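Local coordinates for cytosolic phospholipase A2 delta (Homo sapiens, PDB 5IZ5), which hydrolyses glycerophospholipids at the sn-2 position in a calcium-dependent manner, preferring linoleic acid there, at residues 53-66 with 75-87. The protein carries 3 engineered substitutions. Numbering follows the deposited sequence.
Sequences LQLSTAPGMKFKTK and VWNEAFRFLIQSQ. With SO4 (sulfate ion), chain O.
F63, F80 and F82 share one first torsion, each CG lying beside its own backbone N and anti to the carbonyl carbon (chi1 near -60°); with the CB of each directed at the opposite sheet, this sets the three rings in one aromatic cluster between the sheets. The edge of F63 is turned to the face of F82 in an offset edge-to-face pair, planes at 77°, with F63 CD2 3.4 Å from F82 CZ. Over one face of F63 sits the CB of F80, a CH-pi contact 4.2 Å from the ring centroid. Flat, apolar phenyl groups suit this layer because they offer both a face and a rim to their neighbours. Branched leucines fill in around them: L53 sets CD1 3.6 Å from F80 CD2, while L55 lays CB against F82 and meets I84 CD1 with its own CD2. The cluster lies between the two sheets of the N-terminal C2 domain, a beta sandwich: strands 49-55 and 62-64 belong to one sheet, strand 75-85 to the facing one, and L92 and L94 of strand 91-98 continue the apolar filling. Toward residue 66 the contact becomes polar. Glutamate is long enough to reach a backbone N-H across the sandwich: K66 N donates to the syn lone pair of E78 OE2 (2.9 Å, N-H...O 172°). Beside this, the broad indole of W76 offers a flat face to T65 CB, 4.0 Å from the centroid of its five-membered ring. Threonine suits the place by having both a methyl and a hydroxyl: CG2 turns to the edge of F80, while OG1 accepts from V51 N and donates to K66 O.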
ATOM      1  N   LEU B  53      21.023 -11.161 -21.223  1.00 59.60           N
ATOM      2  CA  LEU B  53      20.078 -10.127 -21.635  1.00 58.53           C
ATOM      3  C   LEU B  53      18.721 -10.396 -21.008  1.00 56.82           C
ATOM      4  O   LEU B  53      18.168 -11.494 -21.137  1.00 55.75           O
ATOM      5  CB  LEU B  53      19.907 -10.077 -23.151  1.00 58.49           C
ATOM      6  CG  LEU B  53      21.148  -9.987 -24.034  1.00 62.15           C
ATOM      7  CD1 LEU B  53      20.717  -9.839 -25.485  1.00 63.88           C
ATOM      8  CD2 LEU B  53      22.043  -8.829 -23.632  1.00 64.18           C
ATOM      9  N   GLN B  54      18.193  -9.385 -20.328  1.00 55.31           N
ATOM     10  CA  GLN B  54      16.855  -9.431 -19.769  1.00 54.74           C
ATOM     11  C   GLN B  54      16.139  -8.156 -20.164  1.00 52.69           C
ATOM     12  O   GLN B  54      16.735  -7.088 -20.193  1.00 52.70           O
ATOM     13  CB  GLN B  54      16.916  -9.518 -18.250  1.00 55.99           C
ATOM     14  CG  GLN B  54      17.595 -10.759 -17.714  1.00 57.92           C
ATOM     15  CD  GLN B  54      17.968 -10.567 -16.262  1.00 59.13           C
ATOM     16  OE1 GLN B  54      18.840  -9.753 -15.951  1.00 59.09           O
ATOM     17  NE2 GLN B  54      17.304 -11.278 -15.368  1.00 58.80           N
ATOM     18  N   LEU B  55      14.853  -8.276 -20.446  1.00 51.53           N
ATOM     19  CA  LEU B  55      14.018  -7.133 -20.759  1.00 50.20           C
ATOM     20  C   LEU B  55      13.013  -6.992 -19.637  1.00 47.21           C
ATOM     21  O   LEU B  55      12.366  -7.965 -19.261  1.00 46.98           O
ATOM     22  CB  LEU B  55      13.304  -7.340 -22.094  1.00 50.79           C
ATOM     23  CG  LEU B  55      12.536  -6.152 -22.671  1.00 52.67           C
ATOM     24  CD1 LEU B  55      13.472  -5.015 -23.055  1.00 53.48           C
ATOM     25  CD2 LEU B  55      11.710  -6.583 -23.871  1.00 53.80           C
ATOM     26  N   SER B  56      12.886  -5.780 -19.106  1.00 46.69           N
ATOM     27  CA  SER B  56      12.018  -5.513 -17.957  1.00 45.14           C
ATOM     28  C   SER B  56      10.566  -5.951 -18.183  1.00 43.48           C
ATOM     29  O   SER B  56       9.868  -6.295 -17.236  1.00 45.51           O
ATOM     30  CB  SER B  56      12.074  -4.022 -17.597  1.00 44.11           C
ATOM     31  OG  SER B  56      11.653  -3.216 -18.684  1.00 42.89           O
ATOM     32  N   THR B  57      10.126  -5.931 -19.438  1.00 43.23           N
ATOM     33  CA  THR B  57       8.752  -6.272 -19.818  1.00 44.32           C
ATOM     34  C   THR B  57       8.601  -7.714 -20.366  1.00 44.58           C
ATOM     35  O   THR B  57       7.558  -8.083 -20.920  1.00 41.35           O
ATOM     36  CB  THR B  57       8.232  -5.264 -20.865  1.00 44.34           C
ATOM     37  OG1 THR B  57       9.150  -5.200 -21.958  1.00 42.56           O
ATOM     38  CG2 THR B  57       8.103  -3.869 -20.246  1.00 44.10           C
ATOM     39  N   ALA B  58       9.648  -8.519 -20.209  1.00 45.74           N
ATOM     40  CA  ALA B  58       9.600  -9.945 -20.526  1.00 46.72           C
ATOM     41  C   ALA B  58      10.246 -10.740 -19.381  1.00 46.58           C
ATOM     42  O   ALA B  58      11.282 -11.396 -19.556  1.00 44.75           O
ATOM     43  CB  ALA B  58      10.320 -10.212 -21.830  1.00 45.98           C
ATOM     44  N   PRO B  59       9.628 -10.681 -18.194  1.00 48.46           N
ATOM     45  CA  PRO B  59      10.164 -11.419 -17.060  1.00 47.95           C
ATOM     46  C   PRO B  59      10.185 -12.919 -17.344  1.00 49.04           C
ATOM     47  O   PRO B  59       9.239 -13.451 -17.921  1.00 47.32           O
ATOM     48  CB  PRO B  59       9.178 -11.096 -15.940  1.00 47.87           C
ATOM     49  CG  PRO B  59       7.902 -10.812 -16.642  1.00 48.99           C
ATOM     50  CD  PRO B  59       8.303 -10.107 -17.904  1.00 49.09           C
ATOM     51  N   GLY B  60      11.277 -13.578 -16.969  1.00 50.43           N
ATOM     52  CA  GLY B  60      11.406 -15.021 -17.127  1.00 51.10           C
ATOM     53  C   GLY B  60      11.999 -15.449 -18.459  1.00 53.61           C
ATOM     54  O   GLY B  60      12.304 -16.624 -18.644  1.00 55.49           O
ATOM     55  N   MET B  61      12.151 -14.504 -19.387  1.00 55.59           N
ATOM     56  CA  MET B  61      12.860 -14.725 -20.639  1.00 59.14           C
ATOM     57  C   MET B  61      14.273 -14.149 -20.520  1.00 63.97           C
ATOM     58  O   MET B  61      14.459 -12.943 -20.555  1.00 72.70           O
ATOM     59  CB  MET B  61      12.095 -14.021 -21.775  1.00 59.38           C
ATOM     60  CG  MET B  61      10.617 -14.404 -21.888  1.00 60.16           C
ATOM     61  SD  MET B  61      10.324 -16.086 -22.464  1.00 61.26           S
ATOM     62  CE  MET B  61      11.266 -16.141 -23.988  1.00 61.73           C
ATOM     63  N   LYS B  62      15.263 -15.016 -20.350  1.00 66.88           N
ATOM     64  CA  LYS B  62      16.660 -14.626 -20.281  1.00 67.66           C
ATOM     65  C   LYS B  62      17.292 -15.113 -21.554  1.00 66.03           C
ATOM     66  O   LYS B  62      16.988 -16.212 -21.996  1.00 65.93           O
ATOM     67  CB  LYS B  62      17.382 -15.346 -19.137  1.00 70.62           C
ATOM     68  CG  LYS B  62      17.326 -14.658 -17.789  1.00 73.62           C
ATOM     69  CD  LYS B  62      18.427 -15.147 -16.875  1.00 75.14           C
ATOM     70  CE  LYS B  62      18.183 -14.794 -15.417  1.00 76.90           C
ATOM     71  NZ  LYS B  62      19.380 -15.090 -14.582  1.00 77.68           N
ATOM     72  N   PHE B  63      18.174 -14.307 -22.127  1.00 65.02           N
ATOM     73  CA  PHE B  63      19.103 -14.788 -23.136  1.00 67.64           C
ATOM     74  C   PHE B  63      20.515 -14.793 -22.561  1.00 67.70           C
ATOM     75  O   PHE B  63      20.871 -13.954 -21.732  1.00 65.82           O
ATOM     76  CB  PHE B  63      19.042 -13.932 -24.399  1.00 70.21           C
ATOM     77  CG  PHE B  63      17.747 -14.061 -25.149  1.00 75.04           C
ATOM     78  CD1 PHE B  63      17.349 -15.286 -25.668  1.00 76.12           C
ATOM     79  CD2 PHE B  63      16.922 -12.960 -25.334  1.00 76.78           C
ATOM     80  CE1 PHE B  63      16.152 -15.411 -26.357  1.00 79.25           C
ATOM     81  CE2 PHE B  63      15.724 -13.077 -26.022  1.00 77.65           C
ATOM     82  CZ  PHE B  63      15.338 -14.302 -26.536  1.00 79.14           C
ATOM     83  N   LYS B  64      21.309 -15.751 -23.016  1.00 68.69           N
ATOM     84  CA  LYS B  64      22.653 -15.976 -22.498  1.00 69.89           C
ATOM     85  C   LYS B  64      23.567 -16.271 -23.680  1.00 69.22           C
ATOM     86  O   LYS B  64      23.259 -17.137 -24.500  1.00 67.90           O
ATOM     87  CB  LYS B  64      22.628 -17.153 -21.519  1.00 71.43           C
ATOM     88  CG  LYS B  64      23.940 -17.440 -20.803  1.00 74.57           C
ATOM     89  CD  LYS B  64      23.780 -18.576 -19.800  1.00 77.74           C
ATOM     90  CE  LYS B  64      25.116 -19.009 -19.210  1.00 80.37           C
ATOM     91  NZ  LYS B  64      24.953 -19.755 -17.930  1.00 82.52           N
ATOM     92  N   THR B  65      24.673 -15.539 -23.787  1.00 69.90           N
ATOM     93  CA  THR B  65      25.672 -15.838 -24.809  1.00 72.89           C
ATOM     94  C   THR B  65      26.436 -17.078 -24.382  1.00 74.52           C
ATOM     95  O   THR B  65      26.263 -17.575 -23.270  1.00 76.28           O
ATOM     96  CB  THR B  65      26.703 -14.703 -24.999  1.00 73.01           C
ATOM     97  OG1 THR B  65      27.462 -14.529 -23.792  1.00 72.02           O
ATOM     98  CG2 THR B  65      26.026 -13.395 -25.392  1.00 73.20           C
ATOM     99  N   LYS B  66      27.293 -17.570 -25.266  1.00 78.16           N
ATOM    100  CA  LYS B  66      28.248 -18.602 -24.894  1.00 80.50           C
ATOM    101  C   LYS B  66      29.248 -18.024 -23.902  1.00 79.49           C
ATOM    102  O   LYS B  66      29.505 -16.817 -23.900  1.00 78.23           O
ATOM    103  CB  LYS B  66      28.980 -19.128 -26.123  1.00 83.07           C
ATOM    104  CG  LYS B  66      28.098 -19.956 -27.041  1.00 85.05           C
ATOM    105  CD  LYS B  66      28.921 -20.688 -28.088  1.00 87.26           C
ATOM    106  CE  LYS B  66      28.038 -21.339 -29.140  1.00 87.12           C
ATOM    107  NZ  LYS B  66      27.508 -20.342 -30.109  1.00 87.08           N
ATOM    108  N   VAL B  75      34.925 -11.738 -27.510  1.00 88.74           N
ATOM    109  CA  VAL B  75      34.190 -11.429 -28.736  1.00 86.73           C
ATOM    110  C   VAL B  75      33.168 -12.541 -28.962  1.00 86.60           C
ATOM    111  O   VAL B  75      33.535 -13.652 -29.343  1.00 85.61           O
ATOM    112  CB  VAL B  75      35.128 -11.342 -29.958  1.00 86.35           C
ATOM    113  CG1 VAL B  75      34.339 -11.057 -31.233  1.00 85.12           C
ATOM    114  CG2 VAL B  75      36.190 -10.274 -29.738  1.00 86.63           C
ATOM    115  N   TRP B  76      31.894 -12.241 -28.712  1.00 85.40           N
ATOM    116  CA  TRP B  76      30.822 -13.231 -28.848  1.00 81.84           C
ATOM    117  C   TRP B  76      30.175 -13.196 -30.230  1.00 80.91           C
ATOM    118  O   TRP B  76      29.965 -14.239 -30.854  1.00 76.46           O
ATOM    119  CB  TRP B  76      29.731 -12.986 -27.805  1.00 79.24           C
ATOM    120  CG  TRP B  76      30.143 -13.185 -26.381  1.00 78.02           C
ATOM    121  CD1 TRP B  76      30.222 -14.370 -25.705  1.00 77.12           C
ATOM    122  CD2 TRP B  76      30.490 -12.163 -25.441  1.00 76.35           C
ATOM    123  NE1 TRP B  76      30.613 -14.151 -24.404  1.00 76.96           N
ATOM    124  CE2 TRP B  76      30.784 -12.804 -24.216  1.00 77.02           C
ATOM    125  CE3 TRP B  76      30.589 -10.769 -25.516  1.00 76.10           C
ATOM    126  CZ2 TRP B  76      31.171 -12.097 -23.075  1.00 77.85           C
ATOM    127  CZ3 TRP B  76      30.976 -10.065 -24.381  1.00 75.70           C
ATOM    128  CH2 TRP B  76      31.256 -10.730 -23.176  1.00 76.69           C
ATOM    129  N   ASN B  77      29.835 -11.991 -30.683  1.00 83.20           N
ATOM    130  CA  ASN B  77      29.083 -11.791 -31.923  1.00 83.81           C
ATOM    131  C   ASN B  77      27.836 -12.684 -32.014  1.00 83.29           C
ATOM    132  O   ASN B  77      27.683 -13.466 -32.954  1.00 84.33           O
ATOM    133  CB  ASN B  77      29.988 -12.001 -33.142  1.00 85.58           C
ATOM    134  CG  ASN B  77      29.310 -11.614 -34.447  1.00 89.03           C
ATOM    135  OD1 ASN B  77      28.433 -10.748 -34.474  1.00 89.94           O
ATOM    136  ND2 ASN B  77      29.709 -12.262 -35.538  1.00 91.45           N
ATOM    137  N   GLU B  78      26.958 -12.573 -31.020  1.00 80.49           N
ATOM    138  CA  GLU B  78      25.688 -13.297 -31.015  1.00 78.78           C
ATOM    139  C   GLU B  78      24.527 -12.311 -31.029  1.00 77.56           C
ATOM    140  O   GLU B  78      24.584 -11.262 -30.377  1.00 75.91           O
ATOM    141  CB  GLU B  78      25.585 -14.206 -29.788  1.00 78.40           C
ATOM    142  CG  GLU B  78      26.531 -15.392 -29.815  1.00 78.73           C
ATOM    143  CD  GLU B  78      26.435 -16.232 -28.555  1.00 79.57           C
ATOM    144  OE1 GLU B  78      25.324 -16.702 -28.236  1.00 77.51           O
ATOM    145  OE2 GLU B  78      27.473 -16.428 -27.888  1.00 80.33           O
ATOM    146  N   ALA B  79      23.474 -12.664 -31.763  1.00 74.53           N
ATOM    147  CA  ALA B  79      22.293 -11.819 -31.902  1.00 73.00           C
ATOM    148  C   ALA B  79      21.076 -12.487 -31.284  1.00 71.84           C
ATOM    149  O   ALA B  79      20.931 -13.708 -31.343  1.00 71.34           O
ATOM    150  CB  ALA B  79      22.034 -11.517 -33.366  1.00 71.75           C
ATOM    151  N   PHE B  80      20.208 -11.672 -30.687  1.00 72.44           N
ATOM    152  CA  PHE B  80      18.982 -12.149 -30.052  1.00 71.73           C
ATOM    153  C   PHE B  80      17.812 -11.239 -30.445  1.00 72.22           C
ATOM    154  O   PHE B  80      18.009 -10.059 -30.754  1.00 69.71           O
ATOM    155  CB  PHE B  80      19.160 -12.181 -28.530  1.00 71.42           C
ATOM    156  CG  PHE B  80      20.358 -12.974 -28.067  1.00 69.83           C
ATOM    157  CD1 PHE B  80      20.234 -14.316 -27.736  1.00 69.04           C
ATOM    158  CD2 PHE B  80      21.606 -12.373 -27.948  1.00 70.38           C
ATOM    159  CE1 PHE B  80      21.331 -15.048 -27.303  1.00 69.38           C
ATOM    160  CE2 PHE B  80      22.709 -13.100 -27.517  1.00 70.91           C
ATOM    161  CZ  PHE B  80      22.569 -14.440 -27.192  1.00 70.24           C
ATOM    162  N   ARG B  81      16.600 -11.791 -30.430  1.00 72.17           N
ATOM    163  CA  ARG B  81      15.408 -11.091 -30.925  1.00 76.37           C
ATOM    164  C   ARG B  81      14.279 -11.010 -29.906  1.00 74.66           C
ATOM    165  O   ARG B  81      13.908 -12.019 -29.307  1.00 74.01           O
ATOM    166  CB  ARG B  81      14.895 -11.781 -32.185  1.00 79.81           C
ATOM    167  CG  ARG B  81      15.674 -11.396 -33.423  1.00 83.54           C
ATOM    168  CD  ARG B  81      15.477 -12.426 -34.535  1.00 87.72           C
ATOM    169  NE  ARG B  81      16.703 -13.160 -34.850  1.00 91.17           N
ATOM    170  CZ  ARG B  81      17.085 -14.315 -34.300  1.00 93.21           C
ATOM    171  NH1 ARG B  81      16.350 -14.923 -33.370  1.00 94.47           N
ATOM    172  NH2 ARG B  81      18.227 -14.872 -34.689  1.00 93.95           N
ATOM    173  N   PHE B  82      13.748  -9.797 -29.729  1.00 72.37           N
ATOM    174  CA  PHE B  82      12.600  -9.530 -28.864  1.00 68.67           C
ATOM    175  C   PHE B  82      11.434  -8.925 -29.651  1.00 65.17           C
ATOM    176  O   PHE B  82      11.645  -8.147 -30.577  1.00 66.10           O
ATOM    177  CB  PHE B  82      12.982  -8.491 -27.805  1.00 68.38           C
ATOM    178  CG  PHE B  82      14.047  -8.938 -26.826  1.00 70.27           C
ATOM    179  CD1 PHE B  82      13.693  -9.545 -25.631  1.00 70.90           C
ATOM    180  CD2 PHE B  82      15.396  -8.694 -27.065  1.00 70.94           C
ATOM    181  CE1 PHE B  82      14.655  -9.929 -24.708  1.00 72.11           C
ATOM    182  CE2 PHE B  82      16.372  -9.079 -26.143  1.00 71.93           C
ATOM    183  CZ  PHE B  82      15.999  -9.695 -24.961  1.00 72.08           C
ATOM    184  N   LEU B  83      10.205  -9.245 -29.260  1.00 62.21           N
ATOM    185  CA  LEU B  83       9.045  -8.461 -29.687  1.00 59.51           C
ATOM    186  C   LEU B  83       8.848  -7.300 -28.699  1.00 59.45           C
ATOM    187  O   LEU B  83       8.767  -7.513 -27.489  1.00 57.42           O
ATOM    188  CB  LEU B  83       7.789  -9.333 -29.797  1.00 59.86           C
ATOM    189  CG  LEU B  83       6.877  -8.998 -31.002  1.00 61.45           C
ATOM    190  CD1 LEU B  83       7.634  -9.073 -32.326  1.00 60.82           C
ATOM    191  CD2 LEU B  83       5.655  -9.906 -31.062  1.00 61.18           C
ATOM    192  N   ILE B  84       8.799  -6.076 -29.228  1.00 58.38           N
ATOM    193  CA  ILE B  84       8.759  -4.851 -28.430  1.00 56.62           C
ATOM    194  C   ILE B  84       7.443  -4.089 -28.638  1.00 55.84           C
ATOM    195  O   ILE B  84       7.067  -3.769 -29.768  1.00 56.56           O
ATOM    196  CB  ILE B  84       9.945  -3.932 -28.811  1.00 58.14           C
ATOM    197  CG1 ILE B  84      11.289  -4.604 -28.470  1.00 58.56           C
ATOM    198  CG2 ILE B  84       9.832  -2.562 -28.147  1.00 57.80           C
ATOM    199  CD1 ILE B  84      11.470  -4.988 -27.015  1.00 58.23           C
ATOM    200  N   GLN B  85       6.750  -3.806 -27.538  1.00 52.21           N
ATOM    201  CA  GLN B  85       5.544  -2.970 -27.541  1.00 50.67           C
ATOM    202  C   GLN B  85       5.952  -1.524 -27.282  1.00 51.15           C
ATOM    203  O   GLN B  85       6.441  -1.188 -26.206  1.00 51.15           O
ATOM    204  CB  GLN B  85       4.556  -3.461 -26.477  1.00 50.55           C
ATOM    205  CG  GLN B  85       3.310  -2.618 -26.263  1.00 50.20           C
ATOM    206  CD  GLN B  85       2.601  -2.261 -27.552  1.00 50.92           C
ATOM    207  OE1 GLN B  85       2.657  -1.120 -28.001  1.00 48.86           O
ATOM    208  NE2 GLN B  85       1.928  -3.234 -28.151  1.00 50.38           N
ATOM    209  N   SER B  86       5.754  -0.671 -28.283  1.00 50.85           N
ATOM    210  CA  SER B  86       6.188   0.730 -28.217  1.00 51.50           C
ATOM    211  C   SER B  86       5.485   1.547 -27.124  1.00 49.31           C
ATOM    212  O   SER B  86       6.024   2.540 -26.653  1.00 50.03           O
ATOM    213  CB  SER B  86       5.972   1.414 -29.575  1.00 52.72           C
ATOM    214  OG  SER B  86       4.594   1.429 -29.928  1.00 52.02           O
ATOM    215  N   GLN B  87       4.288   1.128 -26.725  1.00 49.10           N
ATOM    216  CA  GLN B  87       3.500   1.849 -25.722  1.00 48.92           C
ATOM    217  C   GLN B  87       3.891   1.593 -24.257  1.00 46.83           C
ATOM    218  O   GLN B  87       3.330   2.231 -23.343  1.00 48.20           O
ATOM    219  CB  GLN B  87       2.026   1.506 -25.889  1.00 50.72           C
ATOM    220  CG  GLN B  87       1.383   2.008 -27.166  1.00 52.70           C
ATOM    221  CD  GLN B  87       1.644   3.482 -27.428  1.00 54.31           C
ATOM    222  OE1 GLN B  87       2.636   3.821 -28.068  1.00 56.19           O
ATOM    223  NE2 GLN B  87       0.774   4.359 -26.935  1.00 56.08           N
TER
HETATM  224  S   SO4 O 903      14.428 -12.720 -16.566  1.00 84.54           S
HETATM  225  O1  SO4 O 903      13.280 -12.540 -15.649  1.00 84.42           O
HETATM  226  O2  SO4 O 903      14.553 -11.533 -17.446  1.00 83.37           O
HETATM  227  O3  SO4 O 903      15.655 -12.905 -15.764  1.00 85.33           O
HETATM  228  O4  SO4 O 903      14.231 -13.929 -17.391  1.00 85.75           O